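Local coordinates for uncharacterized conserved protein of COG5135 (Nostoc punctiforme, PDB 2I51) that binds flavin mononucleotide and is probably related to pyridoxamine 5'-phosphate oxidase, its own reaction being uncharacterised, at residues L160-L168 with W178-W188. Residues are numbered along the deposited sequence; the frame is centred on the assembly and turned at random.
Sequences LDPVQVDHL and WLYHRNDQQEW
Arg182 reaches across the bend in strand 155-169 to Asp161, a salt bridge in which NH1 and NH2 both donate to Asp161 OD2, the NH2 bond being 3.1 Å. OD2 lies in the guanidinium plane, but the carboxylate is turned 54° from it, and OD2 is met from above its own plane. A bend at chi3 (71°) folds the arginine back over the corner, where Pro162 O lies over one guanidinium face, offset toward its rim. The aliphatic root of the arginine packs its CB over the centre of the Trp188 indole. The six-membered rim of that indole fits against the backbone of the corner, with CZ2 3.3 Å from Pro162 O and CH2 brushing Val165 CG2; a broad, flat tryptophan suits this place, offering a face to the arginine and an edge to the carbonyl. Cutting Arg182 back to an alanine is likely to leave the Asp161 carboxylate without its charged mate. Beyond the corner the strands pair regularly, antiparallel, Tyr180 N giving Val165 O a bond of 2.8 Å. On one face Val165 packs its CB against Tyr180 CB, and a water joins the tyrosine OH to ND1 of His167, whose NE2 is hydrogen-bonded to Glu86. On the other, Leu179 CD1 lies against CG and OE1 of the extended Gln164, whose NE2 donates to His181 ND1 at 3.2 Å. This is an antiparallel beta hairpin; on its other side strand 155-169 pairs with strand 86-97, where Val163 and Gln164 opposite Ala91 form a classic bulge. It belongs to the antiparallel sheet of this FMN-binding family, and Leu168 on it touches the flavin nucleotide.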
ATOM      1  N   LEU A 160      -5.389   4.285 -13.947  1.00 15.27           N
ATOM      2  CA  LEU A 160      -6.437   3.866 -13.036  1.00 15.45           C
ATOM      3  C   LEU A 160      -7.640   4.783 -13.183  1.00 14.93           C
ATOM      4  O   LEU A 160      -7.514   6.012 -13.102  1.00 16.61           O
ATOM      5  CB  LEU A 160      -5.924   3.904 -11.595  1.00 14.98           C
ATOM      6  CG  LEU A 160      -7.029   3.584 -10.575  1.00 19.52           C
ATOM      7  CD1 LEU A 160      -7.363   2.154 -10.628  1.00 20.26           C
ATOM      8  CD2 LEU A 160      -6.490   3.980  -9.160  1.00 24.12           C
ATOM      9  N   ASP A 161      -8.802   4.171 -13.402  1.00 16.21           N
ATOM     10  CA  ASP A 161     -10.088   4.888 -13.481  1.00 16.54           C
ATOM     11  C   ASP A 161     -10.911   4.593 -12.235  1.00 16.70           C
ATOM     12  O   ASP A 161     -11.554   3.535 -12.177  1.00 17.12           O
ATOM     13  CB  ASP A 161     -10.890   4.463 -14.704  1.00 18.32           C
ATOM     14  CG  ASP A 161     -12.119   5.378 -14.944  1.00 20.93           C
ATOM     15  OD1 ASP A 161     -12.093   6.587 -14.564  1.00 30.29           O
ATOM     16  OD2 ASP A 161     -13.036   4.898 -15.631  1.00 35.80           O
ATOM     17  N   PRO A 162     -10.856   5.489 -11.229  1.00 17.31           N
ATOM     18  CA  PRO A 162     -11.583   5.162 -10.006  1.00 14.70           C
ATOM     19  C   PRO A 162     -13.096   5.072 -10.165  1.00 16.11           C
ATOM     20  O   PRO A 162     -13.698   5.913 -10.817  1.00 16.75           O
ATOM     21  CB  PRO A 162     -11.238   6.321  -9.074  1.00 16.27           C
ATOM     22  CG  PRO A 162      -9.956   6.879  -9.589  1.00 17.84           C
ATOM     23  CD  PRO A 162     -10.127   6.769 -11.083  1.00 18.23           C
ATOM     24  N   VAL A 163     -13.658   4.027  -9.577  1.00 14.35           N
ATOM     25  CA  VAL A 163     -15.104   4.013  -9.435  0.50 13.51           C
ATOM     26  C   VAL A 163     -15.569   4.086  -7.993  1.00 15.71           C
ATOM     27  O   VAL A 163     -16.740   4.323  -7.749  1.00 15.45           O
ATOM     28  CB  VAL A 163     -15.753   2.828 -10.169  0.50 12.94           C
ATOM     29  CG1 VAL A 163     -15.382   2.844 -11.624  0.50 17.08           C
ATOM     30  CG2 VAL A 163     -15.379   1.512  -9.514  0.50 20.10           C
ATOM     31  N   GLN A 164     -14.654   3.970  -7.035  1.00 14.36           N
ATOM     32  CA  GLN A 164     -14.988   4.160  -5.648  1.00 13.93           C
ATOM     33  C   GLN A 164     -13.811   4.836  -4.981  1.00 13.91           C
ATOM     34  O   GLN A 164     -12.660   4.428  -5.204  1.00 15.23           O
ATOM     35  CB  GLN A 164     -15.303   2.847  -4.919  1.00 17.34           C
ATOM     36  CG  GLN A 164     -15.871   3.052  -3.512  1.00 19.55           C
ATOM     37  CD  GLN A 164     -16.652   1.884  -2.951  1.00 26.51           C
ATOM     38  OE1 GLN A 164     -16.332   1.374  -1.880  1.00 31.74           O
ATOM     39  NE2 GLN A 164     -17.702   1.487  -3.645  1.00 26.41           N
ATOM     40  N   VAL A 165     -14.084   5.868  -4.176  1.00 13.60           N
ATOM     41  CA  VAL A 165     -13.054   6.603  -3.465  1.00 13.57           C
ATOM     42  C   VAL A 165     -13.491   6.761  -2.004  1.00 14.74           C
ATOM     43  O   VAL A 165     -14.625   7.175  -1.745  1.00 16.10           O
ATOM     44  CB  VAL A 165     -12.802   7.965  -4.112  1.00 13.83           C
ATOM     45  CG1 VAL A 165     -11.800   8.815  -3.281  1.00 14.89           C
ATOM     46  CG2 VAL A 165     -12.309   7.769  -5.546  1.00 15.28           C
ATOM     47  N   ASP A 166     -12.618   6.446  -1.060  1.00 14.37           N
ATOM     48  CA  ASP A 166     -12.846   6.598   0.410  1.00 14.19           C
ATOM     49  C   ASP A 166     -11.803   7.598   0.871  1.00 15.63           C
ATOM     50  O   ASP A 166     -10.590   7.337   0.751  1.00 17.22           O
ATOM     51  CB  ASP A 166     -12.635   5.207   1.016  1.00 15.31           C
ATOM     52  CG  ASP A 166     -12.885   5.082   2.501  1.00 25.14           C
ATOM     53  OD1 ASP A 166     -13.022   6.061   3.208  1.00 29.15           O
ATOM     54  OD2 ASP A 166     -12.844   3.903   2.954  1.00 31.78           O
ATOM     55  N   HIS A 167     -12.234   8.755   1.334  1.00 12.87           N
ATOM     56  CA  HIS A 167     -11.357   9.814   1.827  1.00 12.64           C
ATOM     57  C   HIS A 167     -11.490   9.969   3.328  1.00 12.80           C
ATOM     58  O   HIS A 167     -12.572  10.296   3.813  1.00 13.49           O
ATOM     59  CB  HIS A 167     -11.734  11.113   1.144  1.00 14.06           C
ATOM     60  CG  HIS A 167     -10.890  12.281   1.535  1.00 15.32           C
ATOM     61  ND1 HIS A 167     -11.376  13.577   1.501  1.00 16.71           N
ATOM     62  CD2 HIS A 167      -9.593  12.363   1.925  1.00 14.81           C
ATOM     63  CE1 HIS A 167     -10.414  14.405   1.874  1.00 18.85           C
ATOM     64  NE2 HIS A 167      -9.319  13.696   2.135  1.00 16.39           N
ATOM     65  N   LEU A 168     -10.405   9.751   4.052  1.00 13.52           N
ATOM     66  CA  LEU A 168     -10.356   9.805   5.498  1.00 12.68           C
ATOM     67  C   LEU A 168      -9.447  10.968   5.884  1.00 13.50           C
ATOM     68  O   LEU A 168      -8.292  11.027   5.458  1.00 14.22           O
ATOM     69  CB  LEU A 168      -9.786   8.504   6.045  1.00 13.78           C
ATOM     70  CG  LEU A 168      -9.572   8.439   7.556  1.00 15.55           C
ATOM     71  CD1 LEU A 168     -10.903   8.503   8.301  1.00 15.91           C
ATOM     72  CD2 LEU A 168      -8.824   7.158   7.910  1.00 16.23           C
ATOM     73  N   TRP A 178     -15.488  10.202   3.958  1.00 16.70           N
ATOM     74  CA  TRP A 178     -16.434  10.334   2.872  1.00 16.22           C
ATOM     75  C   TRP A 178     -16.206   9.238   1.870  1.00 16.80           C
ATOM     76  O   TRP A 178     -15.061   8.944   1.528  1.00 16.09           O
ATOM     77  CB  TRP A 178     -16.273  11.683   2.178  1.00 18.84           C
ATOM     78  CG  TRP A 178     -16.878  12.782   2.897  1.00 24.48           C
ATOM     79  CD1 TRP A 178     -16.314  13.535   3.883  1.00 28.21           C
ATOM     80  CD2 TRP A 178     -18.197  13.302   2.700  1.00 24.71           C
ATOM     81  NE1 TRP A 178     -17.221  14.473   4.332  1.00 31.48           N
ATOM     82  CE2 TRP A 178     -18.374  14.353   3.615  1.00 27.00           C
ATOM     83  CE3 TRP A 178     -19.245  12.980   1.834  1.00 29.59           C
ATOM     84  CZ2 TRP A 178     -19.569  15.097   3.682  1.00 30.80           C
ATOM     85  CZ3 TRP A 178     -20.431  13.709   1.904  1.00 32.90           C
ATOM     86  CH2 TRP A 178     -20.580  14.750   2.825  1.00 28.96           C
ATOM     87  N   LEU A 179     -17.292   8.646   1.385  1.00 15.00           N
ATOM     88  CA  LEU A 179     -17.272   7.638   0.366  1.00 14.47           C
ATOM     89  C   LEU A 179     -17.911   8.199  -0.882  1.00 16.28           C
ATOM     90  O   LEU A 179     -18.991   8.780  -0.833  1.00 16.48           O
ATOM     91  CB  LEU A 179     -18.055   6.416   0.832  1.00 16.25           C
ATOM     92  CG  LEU A 179     -18.045   5.144   0.031  1.00 22.41           C
ATOM     93  CD1 LEU A 179     -16.619   4.547  -0.133  1.00 26.96           C
ATOM     94  CD2 LEU A 179     -19.027   4.163   0.755  1.00 25.46           C
ATOM     95  N   TYR A 180     -17.261   7.982  -2.007  1.00 14.95           N
ATOM     96  CA  TYR A 180     -17.750   8.407  -3.312  1.00 14.83           C
ATOM     97  C   TYR A 180     -17.884   7.159  -4.165  1.00 14.59           C
ATOM     98  O   TYR A 180     -16.990   6.313  -4.191  1.00 15.06           O
ATOM     99  CB  TYR A 180     -16.732   9.348  -3.960  1.00 13.91           C
ATOM    100  CG  TYR A 180     -16.390  10.613  -3.230  1.00 13.75           C
ATOM    101  CD1 TYR A 180     -15.439  10.622  -2.234  1.00 16.32           C
ATOM    102  CD2 TYR A 180     -17.044  11.810  -3.569  1.00 16.53           C
ATOM    103  CE1 TYR A 180     -15.123  11.763  -1.578  1.00 17.22           C
ATOM    104  CE2 TYR A 180     -16.720  12.978  -2.925  1.00 22.68           C
ATOM    105  CZ  TYR A 180     -15.751  12.951  -1.931  1.00 21.57           C
ATOM    106  OH  TYR A 180     -15.443  14.121  -1.244  1.00 23.22           O
ATOM    107  N   HIS A 181     -18.976   7.038  -4.914  1.00 14.19           N
ATOM    108  CA  HIS A 181     -19.185   5.890  -5.798  1.00 14.74           C
ATOM    109  C   HIS A 181     -19.727   6.334  -7.162  1.00 16.40           C
ATOM    110  O   HIS A 181     -20.563   7.205  -7.227  1.00 17.93           O
ATOM    111  CB  HIS A 181     -20.121   4.890  -5.124  1.00 20.64           C
ATOM    112  CG  HIS A 181     -20.382   3.670  -5.943  1.00 25.98           C
ATOM    113  ND1 HIS A 181     -19.487   2.628  -6.047  1.00 38.14           N
ATOM    114  CD2 HIS A 181     -21.428   3.355  -6.745  1.00 29.78           C
ATOM    115  CE1 HIS A 181     -19.974   1.721  -6.879  1.00 36.68           C
ATOM    116  NE2 HIS A 181     -21.157   2.132  -7.303  1.00 32.90           N
ATOM    117  N   ARG A 182     -19.231   5.716  -8.223  1.00 15.63           N
ATOM    118  CA  ARG A 182     -19.664   5.991  -9.587  1.00 17.43           C
ATOM    119  C   ARG A 182     -20.575   4.854 -10.044  1.00 20.05           C
ATOM    120  O   ARG A 182     -20.203   3.684  -9.916  1.00 20.18           O
ATOM    121  CB  ARG A 182     -18.463   6.087 -10.523  1.00 17.47           C
ATOM    122  CG  ARG A 182     -18.836   6.737 -11.824  1.00 20.70           C
ATOM    123  CD  ARG A 182     -17.720   6.866 -12.728  1.00 19.06           C
ATOM    124  NE  ARG A 182     -17.302   5.571 -13.261  1.00 21.23           N
ATOM    125  CZ  ARG A 182     -16.174   5.407 -13.940  1.00 30.41           C
ATOM    126  NH1 ARG A 182     -15.366   6.441 -14.110  1.00 29.17           N
ATOM    127  NH2 ARG A 182     -15.850   4.218 -14.420  1.00 33.80           N
ATOM    128  N   ASN A 183     -21.768   5.199 -10.530  1.00 23.13           N
ATOM    129  CA  ASN A 183     -22.710   4.161 -10.952  1.00 24.77           C
ATOM    130  C   ASN A 183     -22.498   3.799 -12.417  1.00 28.59           C
ATOM    131  O   ASN A 183     -21.545   4.267 -13.066  1.00 24.60           O
ATOM    132  CB  ASN A 183     -24.159   4.581 -10.616  1.00 27.50           C
ATOM    133  CG  ASN A 183     -24.673   5.763 -11.435  1.00 28.66           C
ATOM    134  OD1 ASN A 183     -24.108   6.146 -12.441  1.00 22.70           O
ATOM    135  ND2 ASN A 183     -25.776   6.349 -10.966  1.00 31.00           N
ATOM    136  N   ASP A 184     -23.379   2.939 -12.930  1.00 30.90           N
ATOM    137  CA  ASP A 184     -23.307   2.489 -14.322  1.00 35.13           C
ATOM    138  C   ASP A 184     -23.523   3.590 -15.364  1.00 34.36           C
ATOM    139  O   ASP A 184     -23.091   3.444 -16.517  1.00 36.50           O
ATOM    140  CB  ASP A 184     -24.343   1.387 -14.560  1.00 38.87           C
ATOM    141  CG  ASP A 184     -25.765   1.888 -14.415  1.00 45.78           C
ATOM    142  OD1 ASP A 184     -26.104   2.402 -13.323  1.00 51.82           O
ATOM    143  OD2 ASP A 184     -26.547   1.763 -15.388  1.00 60.39           O
ATOM    144  N   GLN A 185     -24.195   4.674 -14.967  1.00 32.92           N
ATOM    145  CA  GLN A 185     -24.373   5.872 -15.822  1.00 33.05           C
ATOM    146  C   GLN A 185     -23.260   6.903 -15.710  1.00 32.33           C
ATOM    147  O   GLN A 185     -23.380   8.015 -16.243  1.00 29.79           O
ATOM    148  CB  GLN A 185     -25.700   6.577 -15.489  1.00 35.10           C
ATOM    149  CG  GLN A 185     -26.947   5.852 -15.975  1.00 41.82           C
ATOM    150  CD  GLN A 185     -27.411   4.756 -15.047  1.00 50.13           C
ATOM    151  OE1 GLN A 185     -27.174   4.796 -13.836  1.00 56.20           O
ATOM    152  NE2 GLN A 185     -28.101   3.767 -15.609  1.00 58.70           N
ATOM    153  N   GLN A 186     -22.182   6.550 -14.998  1.00 29.20           N
ATOM    154  CA  GLN A 186     -21.014   7.420 -14.827  1.00 26.97           C
ATOM    155  C   GLN A 186     -21.280   8.624 -13.904  1.00 24.25           C
ATOM    156  O   GLN A 186     -20.516   9.584 -13.880  1.00 27.23           O
ATOM    157  CB  GLN A 186     -20.410   7.836 -16.153  1.00 29.97           C
ATOM    158  CG  GLN A 186     -19.895   6.646 -16.977  1.00 33.22           C
ATOM    159  CD  GLN A 186     -18.676   5.968 -16.355  1.00 38.74           C
ATOM    160  N   GLU A 187     -22.338   8.521 -13.114  1.00 24.41           N
ATOM    161  CA  GLU A 187     -22.713   9.567 -12.190  1.00 22.21           C
ATOM    162  C   GLU A 187     -22.115   9.243 -10.811  1.00 21.41           C
ATOM    163  O   GLU A 187     -22.212   8.104 -10.342  1.00 20.13           O
ATOM    164  CB  GLU A 187     -24.215   9.674 -12.078  1.00 24.70           C
ATOM    165  CG  GLU A 187     -24.871   9.958 -13.427  1.00 31.85           C
ATOM    166  CD  GLU A 187     -26.368   9.748 -13.416  1.00 41.75           C
ATOM    167  OE1 GLU A 187     -26.877   8.967 -12.577  1.00 44.54           O
ATOM    168  OE2 GLU A 187     -27.043  10.352 -14.274  1.00 57.91           O
ATOM    169  N   TRP A 188     -21.528  10.262 -10.179  1.00 19.54           N
ATOM    170  CA  TRP A 188     -20.963  10.109  -8.833  1.00 19.21           C
ATOM    171  C   TRP A 188     -21.962  10.470  -7.742  1.00 21.09           C
ATOM    172  O   TRP A 188     -22.759  11.409  -7.883  1.00 25.52           O
ATOM    173  CB  TRP A 188     -19.712  10.976  -8.682  1.00 17.27           C
ATOM    174  CG  TRP A 188     -18.547  10.468  -9.403  1.00 17.18           C
ATOM    175  CD1 TRP A 188     -18.149  10.795 -10.688  1.00 17.10           C
ATOM    176  CD2 TRP A 188     -17.587   9.509  -8.928  1.00 15.46           C
ATOM    177  NE1 TRP A 188     -17.016  10.090 -11.010  1.00 18.19           N
ATOM    178  CE2 TRP A 188     -16.653   9.299  -9.947  1.00 15.76           C
ATOM    179  CE3 TRP A 188     -17.438   8.811  -7.718  1.00 16.74           C
ATOM    180  CZ2 TRP A 188     -15.587   8.417  -9.800  1.00 15.54           C
ATOM    181  CZ3 TRP A 188     -16.383   7.932  -7.571  1.00 14.35           C
ATOM    182  CH2 TRP A 188     -15.476   7.742  -8.600  1.00 13.78           C
TER
HETATM  183  O   HOH W   1     -13.820  14.392   0.732  1.00 23.79           O